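Local coordinates for CTD kinase subunit gamma (Schizosaccharomyces pombe, PDB 5CE7), which probably acts as the gamma subunit of the kinase complex that hyperphosphorylates the C-terminal heptapeptide repeats of RNA polymerase II, here represented by its noncanonical CTD-interacting domain, at residues D40-I45 against I84-C89; E48-S53 against V92-P97; M70-G75 against H117-I122. All coordinates share one frame; numbering follows the deposited sequence.

After helices 3-14 and 25-33, helix 38-51 supplies one side of contacts 1 and 2. Its 40-45 part reaches the junction of helices 80-86 and 88-95, and its end at 48-53 meets the end of helix 88-95. Each of these two contacts closes a loop of 38 residues, mostly helix. Contact 3 closes a loop of 41 residues, from the end of helix 54-73 to the end of helix 100-118. All three cross one another along the chain, since their segments alternate. Contacts 1 and 3 also touch, through Ser-85 and Val-121. Contacts 2 and 3 lie on opposite sides of the chain's centre, about 23 Å apart between contact centres.

Contact 1. Residues D40-I45 against I84-C89; sequences DLYSCI and ISRDIC
Tyr-42 of helix 38-51 reaches across to Asp-87, where helix 80-86 gives way to helix 88-95. This is a buried helix-to-helix contact in the all-helical, right-handed superhelix of the CTD-interacting domain. Asp-87 has left helical geometry and takes the N-cap position of the second helix, though its side chain makes no capping bond. It turns to Tyr-42 and Arg-86 instead. The tyrosine has CG anti to its backbone N (chi1 -174°), which extends the ring toward the break between the helices. Its OH donates to Asp-87 OD2 over 2.6 Å, arriving on the anti side and somewhat out of the carboxylate plane. OD2 lies at the ring edge, and the ring and carboxylate planes are 36° apart. Ile-84 CG1 packs obliquely against the ring at CE1, 3.9 Å away.

Arg-86 bends at chi3, which brings the edge of its guanidinium alongside the carboxylate of Asp-87. It grips the carboxylate side-on, with NE and NH2 each taking one oxygen. Both oxygens lie near the guanidinium plane. OD2 thus accepts from Tyr-42 OH and Arg-86 NH2, and both come from the same face of the carboxylate. With an alanine in place of Asp-87, the tyrosine hydroxyl would probably lose its carboxylate acceptor and the guanidinium would be free to turn. Trp-46 NE1 also bonds to Tyr-42 OH. Val-64 and Cys-68 of helix 54-73 also pack against Ile-84. The salt bridge from Arg-86 NE to Asp-87 OD1 measures 2.6 Å, with an N-H...O angle of 169°.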
# COMPACT_ATOMS: atom_id res chain seq x y z
N ASP A 40 -3.13 4.51 13.69
CA ASP A 40 -3.60 5.81 13.20
C ASP A 40 -3.12 6.02 11.77
O ASP A 40 -3.88 6.43 10.89
CB ASP A 40 -3.03 6.95 14.05
CG ASP A 40 -3.55 6.95 15.48
OD1 ASP A 40 -3.01 6.19 16.31
OD2 ASP A 40 -4.49 7.73 15.77
N LEU A 41 -1.83 5.77 11.57
CA LEU A 41 -1.18 6.01 10.29
C LEU A 41 -1.69 5.06 9.22
O LEU A 41 -1.90 5.48 8.08
CB LEU A 41 0.34 5.93 10.43
CG LEU A 41 1.07 7.26 10.71
CD1 LEU A 41 0.21 8.31 11.40
CD2 LEU A 41 2.42 7.08 11.38
N TYR A 42 -1.89 3.79 9.57
CA TYR A 42 -2.46 2.83 8.62
C TYR A 42 -3.87 3.27 8.19
O TYR A 42 -4.27 3.08 7.03
CB TYR A 42 -2.47 1.42 9.22
CG TYR A 42 -2.91 0.36 8.24
CD1 TYR A 42 -2.12 0.04 7.13
CD2 TYR A 42 -4.13 -0.30 8.39
CE1 TYR A 42 -2.53 -0.92 6.22
CE2 TYR A 42 -4.54 -1.26 7.48
CZ TYR A 42 -3.73 -1.56 6.40
OH TYR A 42 -4.14 -2.50 5.50
N SER A 43 -4.62 3.88 9.10
CA SER A 43 -5.93 4.39 8.76
C SER A 43 -5.84 5.61 7.86
O SER A 43 -6.74 5.86 7.06
CB SER A 43 -6.76 4.71 10.02
OG SER A 43 -7.17 3.53 10.66
N CYS A 44 -4.76 6.36 7.98
CA CYS A 44 -4.52 7.49 7.08
C CYS A 44 -4.36 6.98 5.64
O CYS A 44 -4.83 7.61 4.69
CB CYS A 44 -3.26 8.26 7.48
SG CYS A 44 -3.34 9.20 9.04
N ILE A 45 -3.67 5.86 5.49
CA ILE A 45 -3.46 5.23 4.18
C ILE A 45 -4.79 4.86 3.55
O ILE A 45 -5.06 5.21 2.39
CB ILE A 45 -2.54 3.98 4.26
CG1 ILE A 45 -1.14 4.37 4.78
CG2 ILE A 45 -2.45 3.30 2.87
CD1 ILE A 45 -0.23 3.18 5.10
N ILE A 84 -0.85 -4.94 6.14
CA ILE A 84 -0.88 -4.95 4.68
C ILE A 84 -1.11 -6.36 4.14
O ILE A 84 -1.87 -6.56 3.18
CB ILE A 84 0.41 -4.32 4.11
CG1 ILE A 84 0.35 -2.80 4.29
CG2 ILE A 84 0.61 -4.71 2.66
CD1 ILE A 84 1.72 -2.10 4.44
N SER A 85 -0.47 -7.34 4.77
CA SER A 85 -0.66 -8.74 4.40
C SER A 85 -2.11 -9.19 4.58
O SER A 85 -2.70 -9.81 3.69
CB SER A 85 0.26 -9.63 5.25
OG SER A 85 0.32 -10.93 4.69
N ARG A 86 -2.68 -8.88 5.74
CA ARG A 86 -4.07 -9.22 6.04
C ARG A 86 -5.01 -8.57 5.03
O ARG A 86 -6.00 -9.16 4.61
CB ARG A 86 -4.45 -8.74 7.45
CG ARG A 86 -5.94 -8.80 7.78
CD ARG A 86 -6.29 -7.93 9.00
NE ARG A 86 -6.20 -6.50 8.71
CZ ARG A 86 -5.79 -5.57 9.58
NH1 ARG A 86 -5.44 -5.91 10.81
NH2 ARG A 86 -5.74 -4.30 9.21
N ASP A 87 -4.68 -7.35 4.63
CA ASP A 87 -5.60 -6.56 3.80
C ASP A 87 -5.27 -6.57 2.32
O ASP A 87 -5.82 -5.75 1.57
CB ASP A 87 -5.67 -5.11 4.30
CG ASP A 87 -6.26 -5.00 5.70
OD1 ASP A 87 -6.81 -6.00 6.20
OD2 ASP A 87 -6.19 -3.91 6.29
N ILE A 88 -4.39 -7.46 1.88
CA ILE A 88 -3.89 -7.40 0.49
C ILE A 88 -4.98 -7.48 -0.57
O ILE A 88 -4.94 -6.75 -1.56
CB ILE A 88 -2.77 -8.45 0.19
CG1 ILE A 88 -2.13 -8.18 -1.18
CG2 ILE A 88 -3.31 -9.88 0.26
CD1 ILE A 88 -1.49 -6.78 -1.32
N CYS A 89 -5.98 -8.34 -0.38
CA CYS A 89 -7.04 -8.44 -1.37
C CYS A 89 -7.97 -7.22 -1.33
O CYS A 89 -8.47 -6.79 -2.37
CB CYS A 89 -7.82 -9.76 -1.23
SG CYS A 89 -6.86 -11.22 -1.76

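Contact 2. Residues E48-S53 against V92-P97; sequences ELESGS and VQNVAP
Leu-49 and Asn-94 form the close part of this contact, near the C-terminal ends of helices 38-51 and 88-95. Their CA atoms are 7.2 Å apart. With chi1 at 175°, Asn-94 stretches its amide away from its own backbone N and toward the leucine. The amide lies across the base of Leu-49. Its OD1 meets the aliphatic carbons there, 3.7 Å from Leu-49 CB and 3.8 Å from Leu-49 CG. Its ND2 sits 3.6 Å from the backbone O of Leu-49. Both residues are buried, and they meet by plain helix-end packing within the all-helical CTD-interacting domain.

The solvent side is looser. Glu-50 starts out pointing away, and a bend at chi2 (69°) brings its carboxylate back toward Asn-94. Even so, Glu-50 OE2 stays 3.9 Å from Asn-94 ND2, and a water joins them. That water donates to Glu-50 OE2 at 2.9 Å and accepts from Asn-94 ND2 at 3.2 Å. The carboxylate and amide planes are 64° apart.

Helix 54-73 backs the pair, with Ile-60 against Leu-49 and Arg-57 NH2 bonded to the backbone O of Asn-94. Helices 100-118 and 124-139 cover Val-92 of the same helix as Asn-94.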
# COMPACT_ATOMS: atom_id res chain seq x y z
N GLU A 48 -6.90 7.90 2.46
CA GLU A 48 -6.44 8.44 1.18
C GLU A 48 -6.83 7.51 0.02
O GLU A 48 -7.16 7.98 -1.07
CB GLU A 48 -4.93 8.66 1.19
CG GLU A 48 -4.48 9.80 2.08
CD GLU A 48 -4.51 11.14 1.37
OE1 GLU A 48 -3.91 11.24 0.27
OE2 GLU A 48 -5.15 12.08 1.89
N LEU A 49 -6.81 6.21 0.25
CA LEU A 49 -7.32 5.26 -0.76
C LEU A 49 -8.79 5.51 -1.10
O LEU A 49 -9.17 5.62 -2.26
CB LEU A 49 -7.18 3.80 -0.29
CG LEU A 49 -5.81 3.16 -0.43
CD1 LEU A 49 -4.79 4.16 -0.06
CD2 LEU A 49 -5.67 1.94 0.46
N GLU A 50 -9.61 5.61 -0.06
CA GLU A 50 -11.06 5.75 -0.21
C GLU A 50 -11.49 7.00 -0.95
O GLU A 50 -12.47 6.99 -1.69
CB GLU A 50 -11.75 5.74 1.15
CG GLU A 50 -12.57 4.52 1.41
CD GLU A 50 -11.70 3.31 1.58
OE1 GLU A 50 -10.73 3.39 2.36
OE2 GLU A 50 -11.98 2.28 0.93
N SER A 51 -10.77 8.09 -0.74
CA SER A 51 -11.18 9.37 -1.31
C SER A 51 -10.31 9.77 -2.50
O SER A 51 -10.56 10.81 -3.12
CB SER A 51 -11.18 10.46 -0.23
OG SER A 51 -9.87 10.69 0.27
N GLY A 52 -9.32 8.94 -2.83
CA GLY A 52 -8.37 9.27 -3.88
C GLY A 52 -8.84 8.87 -5.27
O GLY A 52 -9.65 7.95 -5.43
N SER A 53 -8.33 9.58 -6.28
CA SER A 53 -8.48 9.20 -7.68
C SER A 53 -7.79 7.87 -7.91
O SER A 53 -7.02 7.41 -7.07
CB SER A 53 -7.84 10.26 -8.58
OG SER A 53 -6.44 10.30 -8.40
N VAL A 92 -6.16 -4.65 -3.33
CA VAL A 92 -6.34 -4.90 -4.76
C VAL A 92 -7.73 -4.45 -5.24
O VAL A 92 -7.87 -3.88 -6.32
CB VAL A 92 -6.11 -6.40 -5.11
CG1 VAL A 92 -6.56 -6.68 -6.53
CG2 VAL A 92 -4.64 -6.78 -4.92
N GLN A 93 -8.75 -4.74 -4.45
CA GLN A 93 -10.12 -4.39 -4.81
C GLN A 93 -10.29 -2.87 -4.96
O GLN A 93 -11.04 -2.40 -5.81
CB GLN A 93 -11.09 -4.91 -3.74
CG GLN A 93 -12.50 -4.33 -3.85
CD GLN A 93 -13.18 -4.19 -2.50
OE1 GLN A 93 -12.93 -4.97 -1.57
NE2 GLN A 93 -14.03 -3.17 -2.37
N ASN A 94 -9.59 -2.13 -4.12
CA ASN A 94 -9.64 -0.67 -4.16
C ASN A 94 -8.87 -0.10 -5.36
O ASN A 94 -9.37 0.78 -6.06
CB ASN A 94 -9.08 -0.09 -2.85
CG ASN A 94 -8.98 1.42 -2.88
OD1 ASN A 94 -7.99 1.98 -3.35
ND2 ASN A 94 -10.02 2.09 -2.40
N VAL A 95 -7.67 -0.61 -5.61
CA VAL A 95 -6.82 -0.06 -6.67
C VAL A 95 -7.21 -0.55 -8.07
O VAL A 95 -7.19 0.23 -9.04
CB VAL A 95 -5.33 -0.35 -6.38
CG1 VAL A 95 -4.41 0.27 -7.46
CG2 VAL A 95 -4.96 0.17 -4.99
N ALA A 96 -7.59 -1.82 -8.16
CA ALA A 96 -7.97 -2.45 -9.42
C ALA A 96 -9.34 -3.10 -9.31
O ALA A 96 -9.45 -4.33 -9.30
CB ALA A 96 -6.94 -3.49 -9.82
N PRO A 97 -10.40 -2.29 -9.21
CA PRO A 97 -11.76 -2.82 -9.05
C PRO A 97 -12.33 -3.40 -10.35
O PRO A 97 -11.70 -3.27 -11.41
CB PRO A 97 -12.57 -1.58 -8.66
CG PRO A 97 -11.84 -0.45 -9.34
CD PRO A 97 -10.38 -0.81 -9.19
O HOH W 1 -12.25 0.18 -1.12

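Contact 3. Residues M70-G75 against H117-I122; sequences MCLKNG and HEKKVI
Apolar packing joins Leu-72, in the last turn of helix 54-73, to the turn that follows helix 100-118. The leucine does the touching with one branch. Its CD1 comes up to Lys-119 CB at 3.8 Å and to the backbone O of Lys-119 at 3.9 Å. The same methyl meets Val-121 CG2 more loosely, at 4.4 Å. Chi2 of 171° puts CD1 of Leu-72 anti to CA, at the far end of the chain, where it meets Lys-119. Leu-81 of helix 80-86 also packs on both Leu-72 and Val-121.

Both helices of this CTD-interacting domain end here in Schellman motifs. Gly-75 and Lys-120 take positive phi, and bonds run back into each last turn. Lys-120 N reaches His-117 O, and Gly-75 N reaches Leu-72 O.

Polar and ionic bonds accompany the packing. Asn-74 ND2 donates to the backbone O of Met-70, a selenomethionine, at 3.0 Å. The donor sits above the carbonyl plane. While Lys-119 gives its CB to the leucine, its chain bends at chi3 and chi4, and NZ forms a salt bridge with Asp-65 of helix 54-73. A hydrogen bond also ties Val-121 O to Ser-85 OG.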
# COMPACT_ATOMS: atom_id res chain seq x y z
N MSE A 70 11.03 -0.96 3.30
CA MSE A 70 11.74 -0.24 4.33
C MSE A 70 11.52 -0.84 5.71
O MSE A 70 12.43 -0.86 6.52
CB MSE A 70 11.41 1.24 4.27
CG MSE A 70 11.97 1.89 3.00
SE MSE A 70 11.74 3.81 3.02
CE MSE A 70 11.95 4.07 4.99
N CYS A 71 10.32 -1.34 5.97
CA CYS A 71 10.07 -2.07 7.21
C CYS A 71 11.05 -3.25 7.33
O CYS A 71 11.66 -3.46 8.37
CB CYS A 71 8.62 -2.57 7.30
SG CYS A 71 7.42 -1.28 7.72
N LEU A 72 11.21 -4.01 6.24
CA LEU A 72 12.10 -5.16 6.26
C LEU A 72 13.56 -4.73 6.43
O LEU A 72 14.34 -5.41 7.11
CB LEU A 72 11.93 -5.99 4.98
CG LEU A 72 10.58 -6.65 4.73
CD1 LEU A 72 10.56 -7.23 3.32
CD2 LEU A 72 10.31 -7.74 5.77
N LYS A 73 13.93 -3.61 5.83
CA LYS A 73 15.29 -3.11 5.99
C LYS A 73 15.56 -2.65 7.43
O LYS A 73 16.72 -2.58 7.87
CB LYS A 73 15.59 -2.00 4.98
CG LYS A 73 15.82 -2.53 3.56
CD LYS A 73 15.75 -1.43 2.51
CE LYS A 73 16.23 -0.09 3.03
NZ LYS A 73 17.70 0.08 2.90
N ASN A 74 14.48 -2.34 8.14
CA ASN A 74 14.55 -1.91 9.54
C ASN A 74 14.48 -3.09 10.50
O ASN A 74 14.56 -2.91 11.71
CB ASN A 74 13.46 -0.89 9.86
CG ASN A 74 13.92 0.55 9.63
OD1 ASN A 74 14.52 1.17 10.50
ND2 ASN A 74 13.66 1.08 8.44
N GLY A 75 14.34 -4.30 9.97
CA GLY A 75 14.29 -5.50 10.79
C GLY A 75 12.93 -5.76 11.45
O GLY A 75 12.83 -6.58 12.36
N HIS A 117 5.18 -10.59 -2.74
CA HIS A 117 5.34 -12.04 -2.72
C HIS A 117 6.81 -12.48 -2.59
O HIS A 117 7.14 -13.36 -1.79
CB HIS A 117 4.71 -12.68 -3.96
CG HIS A 117 4.72 -14.18 -3.93
ND1 HIS A 117 5.26 -14.93 -4.95
CD2 HIS A 117 4.28 -15.05 -3.00
CE1 HIS A 117 5.14 -16.22 -4.65
NE2 HIS A 117 4.55 -16.31 -3.47
N GLU A 118 7.69 -11.88 -3.38
CA GLU A 118 9.12 -12.20 -3.34
C GLU A 118 9.73 -11.87 -1.98
O GLU A 118 10.65 -12.53 -1.51
CB GLU A 118 9.87 -11.43 -4.42
CG GLU A 118 9.53 -11.87 -5.83
CD GLU A 118 10.13 -10.97 -6.88
OE1 GLU A 118 10.44 -9.80 -6.56
OE2 GLU A 118 10.28 -11.42 -8.04
N LYS A 119 9.20 -10.83 -1.34
CA LYS A 119 9.72 -10.42 -0.05
C LYS A 119 8.93 -11.05 1.11
O LYS A 119 9.07 -10.65 2.26
CB LYS A 119 9.82 -8.89 0.02
CG LYS A 119 10.56 -8.34 -1.20
CD LYS A 119 11.09 -6.94 -0.99
CE LYS A 119 10.31 -5.94 -1.82
NZ LYS A 119 8.95 -5.71 -1.25
N LYS A 120 8.12 -12.05 0.78
CA LYS A 120 7.44 -12.88 1.78
C LYS A 120 6.52 -12.09 2.71
O LYS A 120 6.22 -12.52 3.83
CB LYS A 120 8.48 -13.67 2.59
CG LYS A 120 9.44 -14.45 1.69
CD LYS A 120 10.50 -15.20 2.48
CE LYS A 120 10.84 -16.52 1.82
NZ LYS A 120 9.68 -17.47 1.87
N VAL A 121 6.06 -10.94 2.24
CA VAL A 121 5.05 -10.17 2.95
C VAL A 121 3.70 -10.87 2.80
O VAL A 121 2.87 -10.88 3.72
CB VAL A 121 4.95 -8.73 2.41
CG1 VAL A 121 3.89 -7.94 3.17
CG2 VAL A 121 6.31 -8.04 2.51
N ILE A 122 3.47 -11.46 1.62
CA ILE A 122 2.28 -12.28 1.38
C ILE A 122 2.69 -13.70 0.97
O ILE A 122 3.71 -13.88 0.30
CB ILE A 122 1.35 -11.66 0.31
CG1 ILE A 122 2.04 -11.60 -1.07
CG2 ILE A 122 0.88 -10.26 0.73
CD1 ILE A 122 1.17 -10.91 -2.14